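Local coordinates for protein 2,5-dihydroxypyridine 5,6-dioxygenase (Pseudomonas putida KT2440, PDB 7CUP) that catalyses the iron-dependent dioxygenolytic cleavage of the 2,5-dihydroxypyridine ring between carbons 5 and 6, yielding N-formylmaleamate in aerobic nicotinate degradation, at residues P218-C223 with H282-G287; A122-E127 with M288-R293; E23-A28 with A93-V98; K17-D22 with G179-P184; A161-H166 with G206-D211. All coordinates share one frame; numbering follows the deposited sequence.

Overall arrangement
Contacts 2, 3 and 4 are largely buried, contact 1 lies at the surface, and contact 5 is partly buried. Contacts 3 and 4 touch and belong to the same region: contact 3 pairs the parallel strands 26-31 and 96-99, and contact 4 holds the end of helix 5-18, which leads into the first of these strands. Contacts 1 and 2 also touch, sharing the chain that runs from 282 to 293; a lysine in contact 1 and a glutamate in contact 2 each grip backbone groups there. Contact 5 joins edge strands of two antiparallel sheets, its centre about 44 Å from that of contact 3, and combines backbone pairing with a serine bond and an aromatic-leucine contact.

Contact 1. Residues P218-C223 with H282-G287; sequences PFKNYC and HDRNDG
The guanidinium of Arg284 meets the carbonyl of Phe219 at its edge: NE donates to Phe219 O at 2.9 Å, nearly straight at 168°, with the oxygen lying practically in the guanidinium plane. Near the same plane sits the amide nitrogen of Asn221, whose ND2 is 3.2 Å from Arg284 NH2; both are donors, so this is no hydrogen bond, and the amide stands almost perpendicular to the guanidinium, at 87°. Lys220 CB approaches the guanidinium obliquely. On the facing loop, the His282 ring has the Asp286 carboxylate at its edge, ND1 donating to OD2 at 2.7 Å. That oxygen also takes the backbone N of Asp283, from above the carboxylate plane, which ties the turn together.

The contact joins a turn between the short antiparallel strands 215-216 and 221-222 to the loop before helix 290-294. This loop lies at a subunit interface, where Arg284 N and Asn285 N bind the carboxylate of Asp283 of a neighbouring subunit.

Lys220, at positive phi, reaches over to the 282-287 loop with its chain extended beyond CG. Lys220 NZ donates to two carbonyls of that loop, Arg284 O and Gly287 O, each at 3.0 Å, and also forms a salt bridge with Asp71. Further back along the chain, Lys220 CD lies 4.0 Å from Arg284 CB.

Contact 2. Residues A122-E127 with M288-R293; sequences AVEPPE and MCMDAR
Glu124 OE2 uses its syn lone pair to accept from Met288 N at 2.9 Å, a fairly straight bond of 165°. Glu124 OE1 receives two weak bonds from the next amides, Cys289 N at 3.3 Å and Met290 N at 3.4 Å. A bend at chi2 (-64°) turns the buried carboxylate onto these three successive N-H groups at the start of helix 290-294, and a water bonded to Asp291 N and OD2 adds a weak bond to OE1. A glutamine here would probably leave one of the main-chain amides facing an NH2 group, with its acceptor lost.

In van der Waals contact, Met288 CG lies 3.5 Å from Glu124 OE2, the two side chains crossing at about a right angle. The apolar pair is Val123 CG2 and the methyl CE of Met288, 4.0 Å apart.

Within the helix start, Arg293 NH1 donates to Met288 O at 2.6 Å. Arg293 NE also bridges to the iron ligand Asp320, so the helix sits beside the metal site. Met288 and Met290 both pack on His189 of strand 187-189, and the 122-127 segment leads from strand 118-121 into helix 126-131, against helix 5-18.

Contact 3. Residues E23-A28 with A93-V98; sequences ETQSVA and AADLVV
The side chains of Gln25 and Asp95 cross at about a right angle with their amide and carboxylate planes stacked, only 23° apart, and Gln25 OE1 comes 3.2 Å from Asp95 CB. The amide is held from both ends, since NE2 donates to Thr24 OG1 and OE1 accepts from Arg118. Asp95 reaches across to the main chain of the facing segment: with CG anti to its own carbonyl carbon (chi1 -66°), OD2 offers its anti lone pair to Ser26 N at 2.8 Å. A water joins this oxygen to Thr24 O. Ser26 O in turn takes two backbone donors, Asp95 N and Leu96 N.

Beyond this entry the chains run parallel as neighbouring strands of the five-stranded sheet, with Val27 paired to Leu96 and Ala28 to Val97. Ala28 N donates to Leu96 O at 3.0 Å and Val98 N to Ala28 O at 2.8 Å.

Side chains alternate between the faces. On one, Val27 CG1 meets Leu96 CD2 at 4.2 Å, and the side chains of Val27 and Val98 cross obliquely, CG1 of Val27 lying 4.1 Å from CG2 of Val98; helix 5-18 covers this face through Leu16 and Phe12. On the other, Ala28 CB touches Ala94 CB at 3.7 Å, and Tyr55 of strand 53-58 packs on both alanines.

Contact 4. Residues K17-D22 with G179-P184; sequences KLSRVD and GYADEP
Two carbonyl oxygens, Ser19 O and Ala181 O, lie 3.2 Å apart, a pair of acceptors bridged by Arg118, whose NH2 binds Ser19 O and whose NE binds Ala181 O. Beside them the backbones approach closely, with Ser19 CA 4.0 Å from Asp182 CA.

Tyr180 presents one ring face to Leu18, whose CB lies over it, 3.9 Å from the ring centroid and 18° off the normal, a CH-pi contact. The ring is placed there by chi1 of 63°, which sets CG between the backbone N and the carbonyl carbon. A glycine in its place, lacking the ring, would probably leave a gap against Leu18 CB and Tyr178 without its edge-to-face partner.

Ser19 OG accepts from Ala181 N at 3.1 Å and is also bonded to Val15 O, so one hydroxyl ties the helix end to the 179-184 loop.

Arg20 lies alongside Asp182, both side chains pointing the same way. Arg20 NH2 forms a salt bridge with Asp182 OD2 at 2.9 Å, the guanidinium and carboxylate planes turned 43° apart, while one guanidinium face rests over Asp182 CB. NE adds a weak bond to Asp182 O. The carboxylate has further partners, Lys139 at OD2 and Tyr178 at OD1.

Arg20, at positive phi, is the C-prime residue of a Schellman motif: Arg20 N bonds to Lys17 O and Val21 N to Leu16 O, closing helix 5-18 as the chain turns toward strand 26-31.

Contact 5. Residues A161-H166 with G206-D211; sequences AGSDFH and GTLVLD
Ser163 OG accepts from Val209 N at 2.9 Å along an almost straight line (166°), so a side chain supplies the acceptor where the regular strand pairing has ended. The hydroxyl stands anti to its own carbonyl carbon, chi1 -77°, and a water 2.9 Å from Ser163 OG donates to Val209 O. Both backbone polar atoms of Val209 are therefore satisfied at this point. Gly162 and Ser163 form a G1 beta bulge against Ser159.

Next along, Asp164 N donates to Thr207 O at 2.7 Å, and Thr207 N returns a bond to Asp164 O at 2.8 Å, reaching that oxygen from well above its carbonyl plane. The Asp164 carboxylate is engaged elsewhere, with His156, and that of Asp211 is salt-bridged to Arg226.

Two apolar pairs complete the contact. Leu208 CD1 makes a CH-pi contact over one face of the Phe165 ring, 3.9 Å from its centroid, while Leu208 CD2 touches Phe165 CB at 3.6 Å. Val209 CG1 packs on Ala161 CB, the methyl that also lies against the Asp211 carboxylate.

Strands 164-168 and 207-210, each outermost in its sheet within this chain, pair antiparallel at Asp164-Thr207 and Phe165-Gly206 and so join the two sheets. Ile231 of strand 227-232 packs on both Phe165 and Leu208, and Leu323 of strand 319-323 on Ser163 and Leu208.

Contact 1. Residues P218-C223 with H282-G287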
# COMPACT_ATOMS: atom_id res chain seq x y z
N PRO A 218 -26.73 -18.69 -2.68
CA PRO A 218 -25.69 -18.05 -1.85
C PRO A 218 -26.00 -17.66 -0.39
O PRO A 218 -25.22 -16.93 0.15
CB PRO A 218 -25.43 -16.74 -2.62
CG PRO A 218 -26.80 -16.38 -3.15
CD PRO A 218 -27.47 -17.70 -3.50
N PHE A 219 -27.06 -18.17 0.24
CA PHE A 219 -27.39 -17.82 1.64
C PHE A 219 -26.30 -18.36 2.57
O PHE A 219 -26.05 -17.76 3.61
CB PHE A 219 -28.76 -18.33 2.10
CG PHE A 219 -29.96 -17.99 1.23
CD1 PHE A 219 -29.90 -17.00 0.27
CD2 PHE A 219 -31.14 -18.70 1.38
CE1 PHE A 219 -31.01 -16.72 -0.52
CE2 PHE A 219 -32.26 -18.40 0.60
CZ PHE A 219 -32.17 -17.44 -0.38
N LYS A 220 -25.71 -19.50 2.23
CA LYS A 220 -24.67 -20.17 3.05
C LYS A 220 -25.17 -20.42 4.48
O LYS A 220 -24.44 -20.13 5.42
CB LYS A 220 -23.39 -19.33 3.03
CG LYS A 220 -22.79 -19.18 1.64
CD LYS A 220 -21.88 -18.01 1.48
CE LYS A 220 -21.19 -18.06 0.15
NZ LYS A 220 -20.89 -16.70 -0.34
N ASN A 221 -26.38 -20.99 4.61
CA ASN A 221 -26.98 -21.40 5.90
C ASN A 221 -27.19 -22.89 5.83
O ASN A 221 -27.50 -23.38 4.75
CB ASN A 221 -28.34 -20.75 6.17
CG ASN A 221 -28.22 -19.26 6.43
OD1 ASN A 221 -29.10 -18.47 6.06
ND2 ASN A 221 -27.12 -18.89 7.07
N TYR A 222 -26.98 -23.58 6.94
CA TYR A 222 -27.53 -24.93 7.18
C TYR A 222 -28.99 -24.76 7.61
O TYR A 222 -29.23 -24.05 8.59
CB TYR A 222 -26.71 -25.66 8.23
CG TYR A 222 -25.27 -25.88 7.86
CD1 TYR A 222 -24.89 -26.97 7.11
CD2 TYR A 222 -24.27 -25.06 8.35
CE1 TYR A 222 -23.55 -27.24 6.84
CE2 TYR A 222 -22.93 -25.30 8.07
CZ TYR A 222 -22.56 -26.39 7.30
OH TYR A 222 -21.24 -26.61 7.01
N CYS A 223 -29.93 -25.37 6.90
CA CYS A 223 -31.38 -25.33 7.28
C CYS A 223 -31.53 -25.87 8.70
O CYS A 223 -30.97 -26.93 9.00
CB CYS A 223 -32.22 -26.14 6.31
SG CYS A 223 -32.26 -25.37 4.67
N HIS A 282 -16.52 -20.92 8.04
CA HIS A 282 -16.16 -19.76 7.19
C HIS A 282 -17.14 -18.59 7.38
O HIS A 282 -18.27 -18.80 7.88
CB HIS A 282 -16.07 -20.25 5.74
CG HIS A 282 -14.75 -20.81 5.39
ND1 HIS A 282 -13.68 -19.99 5.11
CD2 HIS A 282 -14.32 -22.09 5.25
CE1 HIS A 282 -12.64 -20.75 4.83
NE2 HIS A 282 -13.02 -22.04 4.88
N ASP A 283 -16.70 -17.38 7.03
CA ASP A 283 -17.61 -16.23 6.85
C ASP A 283 -18.14 -16.26 5.41
O ASP A 283 -17.47 -16.81 4.51
CB ASP A 283 -16.95 -14.91 7.26
CG ASP A 283 -16.67 -14.83 8.76
OD1 ASP A 283 -17.51 -15.30 9.55
OD2 ASP A 283 -15.60 -14.32 9.15
N ARG A 284 -19.29 -15.63 5.17
CA ARG A 284 -19.93 -15.65 3.84
C ARG A 284 -18.99 -15.07 2.79
O ARG A 284 -18.95 -15.59 1.67
CB ARG A 284 -21.23 -14.85 3.90
CG ARG A 284 -22.28 -15.50 4.76
CD ARG A 284 -23.66 -15.05 4.32
NE ARG A 284 -24.67 -15.69 5.14
CZ ARG A 284 -24.95 -15.34 6.39
NH1 ARG A 284 -24.31 -14.34 6.96
NH2 ARG A 284 -25.89 -15.99 7.05
N ASN A 285 -18.21 -14.05 3.10
CA ASN A 285 -17.46 -13.33 2.05
C ASN A 285 -16.14 -14.05 1.78
O ASN A 285 -15.40 -13.59 0.93
CB ASN A 285 -17.28 -11.84 2.41
CG ASN A 285 -18.59 -11.07 2.50
OD1 ASN A 285 -19.52 -11.31 1.72
ND2 ASN A 285 -18.69 -10.15 3.46
N ASP A 286 -15.82 -15.13 2.47
CA ASP A 286 -14.55 -15.87 2.24
C ASP A 286 -14.52 -16.40 0.82
O ASP A 286 -13.45 -16.46 0.25
CB ASP A 286 -14.37 -17.03 3.21
CG ASP A 286 -14.16 -16.55 4.64
OD1 ASP A 286 -14.02 -15.33 4.83
OD2 ASP A 286 -14.14 -17.40 5.54
N GLY A 287 -15.65 -16.83 0.28
CA GLY A 287 -15.73 -17.48 -1.04
C GLY A 287 -17.14 -17.89 -1.39
O GLY A 287 -18.08 -17.54 -0.66
O HOH W 1 -20.98 -13.43 0.03

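Contact 2. Residues A122-E127 with M288-R293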
# COMPACT_ATOMS: atom_id res chain seq x y z
N ALA A 122 -10.34 -19.41 -10.74
CA ALA A 122 -9.54 -19.56 -9.50
C ALA A 122 -9.82 -18.35 -8.61
O ALA A 122 -9.15 -17.33 -8.80
CB ALA A 122 -8.05 -19.70 -9.80
N VAL A 123 -10.82 -18.45 -7.72
CA VAL A 123 -11.28 -17.27 -6.93
C VAL A 123 -11.37 -17.63 -5.45
O VAL A 123 -11.39 -16.68 -4.63
CB VAL A 123 -12.60 -16.71 -7.48
CG1 VAL A 123 -12.36 -15.96 -8.77
CG2 VAL A 123 -13.68 -17.77 -7.63
N GLU A 124 -11.41 -18.93 -5.12
CA GLU A 124 -11.52 -19.36 -3.71
C GLU A 124 -10.21 -19.01 -3.02
O GLU A 124 -9.17 -18.86 -3.67
CB GLU A 124 -11.83 -20.85 -3.56
CG GLU A 124 -13.22 -21.25 -4.00
CD GLU A 124 -14.40 -20.68 -3.24
OE1 GLU A 124 -15.00 -21.44 -2.48
OE2 GLU A 124 -14.78 -19.50 -3.51
N PRO A 125 -10.25 -18.84 -1.68
CA PRO A 125 -9.04 -18.53 -0.91
C PRO A 125 -7.92 -19.57 -1.08
O PRO A 125 -8.18 -20.76 -1.24
CB PRO A 125 -9.52 -18.53 0.55
CG PRO A 125 -11.03 -18.44 0.51
CD PRO A 125 -11.44 -18.98 -0.84
N PRO A 126 -6.64 -19.16 -1.02
CA PRO A 126 -5.52 -20.08 -1.21
C PRO A 126 -5.60 -21.36 -0.37
O PRO A 126 -5.25 -22.41 -0.86
CB PRO A 126 -4.30 -19.25 -0.76
CG PRO A 126 -4.71 -17.81 -1.05
CD PRO A 126 -6.21 -17.76 -0.84
N GLU A 127 -6.08 -21.28 0.88
CA GLU A 127 -6.15 -22.46 1.77
C GLU A 127 -7.14 -23.49 1.17
O GLU A 127 -6.93 -24.72 1.34
CB GLU A 127 -6.51 -22.06 3.20
CG GLU A 127 -5.45 -21.19 3.89
CD GLU A 127 -5.19 -19.81 3.29
OE1 GLU A 127 -6.14 -19.22 2.70
OE2 GLU A 127 -4.01 -19.32 3.41
N MET A 288 -17.32 -18.65 -2.46
CA MET A 288 -18.65 -19.10 -2.94
C MET A 288 -19.01 -20.49 -2.38
O MET A 288 -20.12 -20.96 -2.61
CB MET A 288 -18.65 -19.09 -4.46
CG MET A 288 -17.80 -20.19 -5.08
SD MET A 288 -17.95 -20.13 -6.89
CE MET A 288 -17.65 -18.39 -7.13
N CYS A 289 -18.14 -21.11 -1.59
CA CYS A 289 -18.36 -22.41 -0.92
C CYS A 289 -18.50 -23.50 -2.00
O CYS A 289 -19.60 -24.11 -2.20
CB CYS A 289 -19.54 -22.40 0.06
SG CYS A 289 -19.50 -23.84 1.16
N MET A 290 -17.38 -23.80 -2.63
CA MET A 290 -17.25 -24.98 -3.51
C MET A 290 -17.34 -26.27 -2.71
O MET A 290 -17.77 -27.26 -3.30
CB MET A 290 -15.95 -24.92 -4.31
CG MET A 290 -15.98 -23.86 -5.38
SD MET A 290 -17.44 -23.96 -6.47
CE MET A 290 -17.19 -25.56 -7.23
N ASP A 291 -17.01 -26.26 -1.41
CA ASP A 291 -17.17 -27.44 -0.53
C ASP A 291 -18.62 -27.94 -0.58
O ASP A 291 -18.83 -29.15 -0.68
CB ASP A 291 -16.76 -27.10 0.90
CG ASP A 291 -15.27 -27.20 1.14
OD1 ASP A 291 -14.79 -28.34 1.38
OD2 ASP A 291 -14.60 -26.15 1.11
N ALA A 292 -19.59 -27.02 -0.48
CA ALA A 292 -21.03 -27.32 -0.45
C ALA A 292 -21.44 -27.87 -1.81
O ALA A 292 -22.26 -28.78 -1.84
CB ALA A 292 -21.82 -26.07 -0.09
N ARG A 293 -20.90 -27.33 -2.91
CA ARG A 293 -21.31 -27.81 -4.26
C ARG A 293 -20.72 -29.20 -4.52
O ARG A 293 -21.37 -29.97 -5.26
CB ARG A 293 -20.90 -26.83 -5.37
CG ARG A 293 -21.58 -25.47 -5.30
CD ARG A 293 -21.19 -24.59 -6.44
NE ARG A 293 -22.00 -23.38 -6.38
CZ ARG A 293 -21.78 -22.35 -5.57
NH1 ARG A 293 -20.75 -22.36 -4.74
NH2 ARG A 293 -22.60 -21.30 -5.61
O HOH W 2 -15.47 -23.94 -0.27

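Contact 3. Residues E23-A28 with A93-V98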
# COMPACT_ATOMS: atom_id res chain seq x y z
N GLU A 23 6.05 -23.83 -22.72
CA GLU A 23 6.73 -22.75 -23.47
C GLU A 23 5.99 -22.47 -24.78
O GLU A 23 6.29 -21.47 -25.38
CB GLU A 23 8.20 -23.09 -23.70
CG GLU A 23 8.45 -24.13 -24.78
CD GLU A 23 8.12 -25.57 -24.39
OE1 GLU A 23 8.04 -25.87 -23.17
OE2 GLU A 23 7.96 -26.40 -25.31
N THR A 24 5.07 -23.31 -25.25
CA THR A 24 4.38 -22.99 -26.54
C THR A 24 3.18 -22.08 -26.25
O THR A 24 2.52 -21.58 -27.20
CB THR A 24 4.01 -24.29 -27.26
OG1 THR A 24 2.99 -24.94 -26.51
CG2 THR A 24 5.20 -25.22 -27.36
N GLN A 25 2.86 -21.88 -24.98
CA GLN A 25 1.51 -21.39 -24.62
C GLN A 25 1.57 -19.93 -24.16
O GLN A 25 2.59 -19.48 -23.61
CB GLN A 25 0.91 -22.30 -23.57
CG GLN A 25 0.77 -23.75 -23.98
CD GLN A 25 -0.40 -23.94 -24.90
OE1 GLN A 25 -1.56 -23.96 -24.47
NE2 GLN A 25 -0.08 -24.06 -26.18
N SER A 26 0.46 -19.23 -24.34
CA SER A 26 0.23 -17.87 -23.80
C SER A 26 -0.87 -17.92 -22.74
O SER A 26 -1.93 -18.56 -22.96
CB SER A 26 -0.09 -16.92 -24.90
OG SER A 26 1.09 -16.70 -25.65
N VAL A 27 -0.60 -17.31 -21.61
CA VAL A 27 -1.55 -17.23 -20.47
C VAL A 27 -1.94 -15.77 -20.26
O VAL A 27 -1.03 -14.92 -20.11
CB VAL A 27 -0.92 -17.82 -19.20
CG1 VAL A 27 -1.86 -17.65 -18.01
CG2 VAL A 27 -0.51 -19.27 -19.39
N ALA A 28 -3.23 -15.49 -20.20
CA ALA A 28 -3.78 -14.21 -19.73
C ALA A 28 -4.37 -14.42 -18.34
O ALA A 28 -5.19 -15.35 -18.15
CB ALA A 28 -4.80 -13.71 -20.71
N ALA A 93 -6.89 -14.08 -27.49
CA ALA A 93 -5.46 -14.10 -27.89
C ALA A 93 -4.71 -15.17 -27.13
O ALA A 93 -3.76 -15.71 -27.69
CB ALA A 93 -4.82 -12.74 -27.67
N ALA A 94 -5.08 -15.46 -25.88
CA ALA A 94 -4.36 -16.38 -24.98
C ALA A 94 -4.70 -17.84 -25.32
O ALA A 94 -5.83 -18.11 -25.78
CB ALA A 94 -4.73 -16.08 -23.54
N ASP A 95 -3.83 -18.78 -24.97
CA ASP A 95 -4.19 -20.21 -24.99
C ASP A 95 -5.05 -20.53 -23.76
O ASP A 95 -5.99 -21.32 -23.85
CB ASP A 95 -2.94 -21.08 -25.07
CG ASP A 95 -2.23 -20.87 -26.40
OD1 ASP A 95 -2.81 -21.25 -27.44
OD2 ASP A 95 -1.14 -20.29 -26.37
N LEU A 96 -4.73 -19.94 -22.62
CA LEU A 96 -5.40 -20.23 -21.33
C LEU A 96 -5.64 -18.91 -20.61
O LEU A 96 -4.71 -18.07 -20.59
CB LEU A 96 -4.53 -21.16 -20.49
CG LEU A 96 -5.18 -21.60 -19.17
CD1 LEU A 96 -5.04 -23.11 -18.95
CD2 LEU A 96 -4.60 -20.87 -18.00
N VAL A 97 -6.84 -18.70 -20.10
CA VAL A 97 -7.18 -17.53 -19.24
C VAL A 97 -7.29 -18.06 -17.82
O VAL A 97 -7.98 -19.09 -17.66
CB VAL A 97 -8.48 -16.85 -19.70
CG1 VAL A 97 -8.90 -15.74 -18.74
CG2 VAL A 97 -8.33 -16.32 -21.13
N VAL A 98 -6.54 -17.48 -16.87
CA VAL A 98 -6.80 -17.68 -15.41
C VAL A 98 -7.77 -16.59 -15.00
O VAL A 98 -7.37 -15.44 -14.96
CB VAL A 98 -5.53 -17.59 -14.57
CG1 VAL A 98 -5.87 -17.77 -13.11
CG2 VAL A 98 -4.50 -18.61 -15.03
O HOH W 3 0.80 -19.30 -27.75

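Contact 4. Residues K17-D22 with G179-P184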
# COMPACT_ATOMS: atom_id res chain seq x y z
N LYS A 17 0.45 -26.74 -15.25
CA LYS A 17 1.01 -27.96 -15.88
C LYS A 17 -0.12 -28.94 -16.24
O LYS A 17 -0.20 -29.35 -17.41
CB LYS A 17 2.07 -28.60 -14.98
CG LYS A 17 3.46 -28.58 -15.57
CD LYS A 17 4.52 -29.28 -14.74
CE LYS A 17 5.37 -28.28 -13.99
NZ LYS A 17 6.18 -28.93 -12.94
N LEU A 18 -0.99 -29.28 -15.29
CA LEU A 18 -2.12 -30.18 -15.58
C LEU A 18 -2.97 -29.55 -16.69
O LEU A 18 -3.57 -30.29 -17.47
CB LEU A 18 -2.95 -30.40 -14.31
CG LEU A 18 -2.31 -31.34 -13.29
CD1 LEU A 18 -3.16 -31.40 -12.02
CD2 LEU A 18 -2.10 -32.73 -13.89
N SER A 19 -3.03 -28.23 -16.74
CA SER A 19 -3.77 -27.44 -17.76
C SER A 19 -2.99 -27.33 -19.08
O SER A 19 -3.42 -26.55 -19.95
CB SER A 19 -4.15 -26.07 -17.22
OG SER A 19 -5.12 -26.16 -16.20
N ARG A 20 -1.86 -28.02 -19.23
CA ARG A 20 -1.06 -28.12 -20.47
C ARG A 20 -0.43 -26.77 -20.82
O ARG A 20 -0.21 -26.48 -22.02
CB ARG A 20 -1.88 -28.76 -21.60
CG ARG A 20 -2.08 -30.26 -21.37
CD ARG A 20 -2.54 -31.11 -22.55
NE ARG A 20 -3.69 -31.91 -22.14
CZ ARG A 20 -3.67 -32.96 -21.30
NH1 ARG A 20 -2.53 -33.38 -20.77
NH2 ARG A 20 -4.80 -33.59 -21.00
N VAL A 21 -0.08 -25.98 -19.81
CA VAL A 21 0.72 -24.75 -20.05
C VAL A 21 2.18 -25.16 -20.16
O VAL A 21 2.65 -25.90 -19.30
CB VAL A 21 0.52 -23.73 -18.94
CG1 VAL A 21 1.48 -22.58 -19.07
CG2 VAL A 21 -0.92 -23.27 -18.89
N ASP A 22 2.87 -24.68 -21.18
CA ASP A 22 4.33 -24.88 -21.38
C ASP A 22 4.82 -23.73 -22.24
O ASP A 22 4.05 -22.79 -22.49
CB ASP A 22 4.64 -26.26 -21.99
CG ASP A 22 3.99 -26.48 -23.35
OD1 ASP A 22 3.79 -25.49 -24.09
OD2 ASP A 22 3.63 -27.64 -23.62
N GLY A 179 -11.31 -29.59 -12.14
CA GLY A 179 -10.38 -28.66 -11.47
C GLY A 179 -9.29 -28.09 -12.36
O GLY A 179 -8.46 -27.32 -11.85
N TYR A 180 -9.24 -28.43 -13.65
CA TYR A 180 -8.15 -27.92 -14.52
C TYR A 180 -8.65 -27.84 -15.96
O TYR A 180 -9.66 -28.52 -16.28
CB TYR A 180 -6.84 -28.66 -14.25
CG TYR A 180 -6.77 -30.15 -14.51
CD1 TYR A 180 -7.02 -31.08 -13.51
CD2 TYR A 180 -6.37 -30.64 -15.75
CE1 TYR A 180 -6.92 -32.44 -13.75
CE2 TYR A 180 -6.25 -32.01 -15.99
CZ TYR A 180 -6.52 -32.92 -14.99
OH TYR A 180 -6.39 -34.26 -15.24
N ALA A 181 -8.03 -26.96 -16.76
CA ALA A 181 -8.42 -26.63 -18.14
C ALA A 181 -7.38 -27.13 -19.15
O ALA A 181 -6.64 -26.28 -19.70
CB ALA A 181 -8.61 -25.15 -18.26
N ASP A 182 -7.38 -28.44 -19.39
CA ASP A 182 -6.37 -29.20 -20.18
C ASP A 182 -6.78 -29.27 -21.65
O ASP A 182 -5.92 -29.32 -22.50
CB ASP A 182 -6.08 -30.59 -19.59
CG ASP A 182 -7.31 -31.47 -19.41
OD1 ASP A 182 -8.40 -30.92 -19.19
OD2 ASP A 182 -7.13 -32.70 -19.44
N GLU A 183 -8.05 -29.19 -21.98
CA GLU A 183 -8.48 -29.38 -23.37
C GLU A 183 -8.86 -28.05 -23.99
O GLU A 183 -9.37 -27.16 -23.32
CB GLU A 183 -9.61 -30.39 -23.39
CG GLU A 183 -9.07 -31.79 -23.18
CD GLU A 183 -10.19 -32.79 -23.15
OE1 GLU A 183 -10.09 -33.74 -22.34
OE2 GLU A 183 -11.19 -32.56 -23.89
N PRO A 184 -8.71 -27.92 -25.32
CA PRO A 184 -9.02 -26.66 -25.99
C PRO A 184 -10.53 -26.37 -25.83
O PRO A 184 -11.32 -27.30 -25.81
CB PRO A 184 -8.58 -26.87 -27.45
CG PRO A 184 -7.90 -28.25 -27.50
CD PRO A 184 -8.32 -29.00 -26.25

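Contact 5. Residues A161-H166 with G206-D211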
# COMPACT_ATOMS: atom_id res chain seq x y z
N ALA A 161 -36.02 -37.98 4.19
CA ALA A 161 -36.63 -36.69 4.58
C ALA A 161 -37.82 -36.40 3.67
O ALA A 161 -38.59 -35.48 3.99
CB ALA A 161 -35.59 -35.59 4.50
N GLY A 162 -37.94 -37.11 2.54
CA GLY A 162 -39.11 -37.05 1.66
C GLY A 162 -38.82 -36.53 0.26
O GLY A 162 -39.78 -36.12 -0.42
N SER A 163 -37.57 -36.53 -0.20
CA SER A 163 -37.28 -36.17 -1.61
C SER A 163 -37.80 -37.33 -2.45
O SER A 163 -37.55 -38.47 -2.05
CB SER A 163 -35.81 -35.90 -1.85
OG SER A 163 -35.48 -34.61 -1.35
N ASP A 164 -38.57 -37.03 -3.50
CA ASP A 164 -39.03 -37.99 -4.54
C ASP A 164 -39.19 -37.21 -5.84
O ASP A 164 -40.22 -36.57 -6.05
CB ASP A 164 -40.30 -38.71 -4.07
CG ASP A 164 -40.68 -39.90 -4.94
OD1 ASP A 164 -41.88 -40.12 -5.12
OD2 ASP A 164 -39.76 -40.60 -5.43
N PHE A 165 -38.13 -37.18 -6.64
CA PHE A 165 -37.92 -36.19 -7.73
C PHE A 165 -37.54 -36.96 -9.00
O PHE A 165 -36.66 -37.84 -8.95
CB PHE A 165 -36.84 -35.18 -7.30
CG PHE A 165 -36.48 -34.18 -8.36
CD1 PHE A 165 -37.35 -33.14 -8.67
CD2 PHE A 165 -35.31 -34.31 -9.09
CE1 PHE A 165 -37.03 -32.23 -9.67
CE2 PHE A 165 -35.00 -33.41 -10.09
CZ PHE A 165 -35.86 -32.38 -10.38
N HIS A 166 -38.17 -36.62 -10.12
CA HIS A 166 -37.92 -37.30 -11.42
C HIS A 166 -37.60 -36.26 -12.47
O HIS A 166 -38.36 -35.29 -12.62
CB HIS A 166 -39.11 -38.20 -11.84
CG HIS A 166 -38.73 -39.20 -12.88
ND1 HIS A 166 -37.95 -40.32 -12.61
CD2 HIS A 166 -39.01 -39.25 -14.21
CE1 HIS A 166 -37.77 -41.01 -13.72
NE2 HIS A 166 -38.41 -40.38 -14.72
N GLY A 206 -41.97 -33.57 -9.01
CA GLY A 206 -42.04 -34.25 -7.70
C GLY A 206 -41.67 -33.33 -6.55
O GLY A 206 -42.01 -32.14 -6.62
N THR A 207 -40.97 -33.87 -5.55
CA THR A 207 -40.66 -33.21 -4.26
C THR A 207 -39.14 -33.26 -4.01
O THR A 207 -38.54 -34.36 -4.07
CB THR A 207 -41.43 -33.88 -3.12
OG1 THR A 207 -42.77 -33.96 -3.59
CG2 THR A 207 -41.40 -33.12 -1.82
N LEU A 208 -38.55 -32.09 -3.73
CA LEU A 208 -37.19 -32.00 -3.14
C LEU A 208 -37.33 -31.40 -1.74
O LEU A 208 -37.86 -30.29 -1.64
CB LEU A 208 -36.28 -31.19 -4.05
CG LEU A 208 -35.92 -31.88 -5.37
CD1 LEU A 208 -35.39 -30.87 -6.38
CD2 LEU A 208 -34.95 -33.04 -5.16
N VAL A 209 -36.91 -32.15 -0.72
CA VAL A 209 -36.93 -31.68 0.69
C VAL A 209 -35.51 -31.24 1.07
O VAL A 209 -34.58 -32.08 1.08
CB VAL A 209 -37.49 -32.75 1.65
CG1 VAL A 209 -37.31 -32.36 3.12
CG2 VAL A 209 -38.95 -33.06 1.33
N LEU A 210 -35.36 -29.97 1.38
CA LEU A 210 -34.14 -29.52 2.08
C LEU A 210 -34.33 -29.98 3.52
O LEU A 210 -35.23 -29.49 4.18
CB LEU A 210 -34.00 -28.00 1.98
CG LEU A 210 -33.48 -27.46 0.65
CD1 LEU A 210 -34.43 -27.79 -0.49
CD2 LEU A 210 -33.28 -25.96 0.74
N ASP A 211 -33.57 -30.97 3.95
CA ASP A 211 -33.64 -31.46 5.35
C ASP A 211 -32.88 -30.50 6.25
O ASP A 211 -32.14 -29.63 5.73
CB ASP A 211 -33.08 -32.87 5.47
CG ASP A 211 -33.53 -33.57 6.74
OD1 ASP A 211 -34.35 -32.98 7.47
OD2 ASP A 211 -33.08 -34.69 6.97
O HOH W 4 -33.71 -34.48 0.97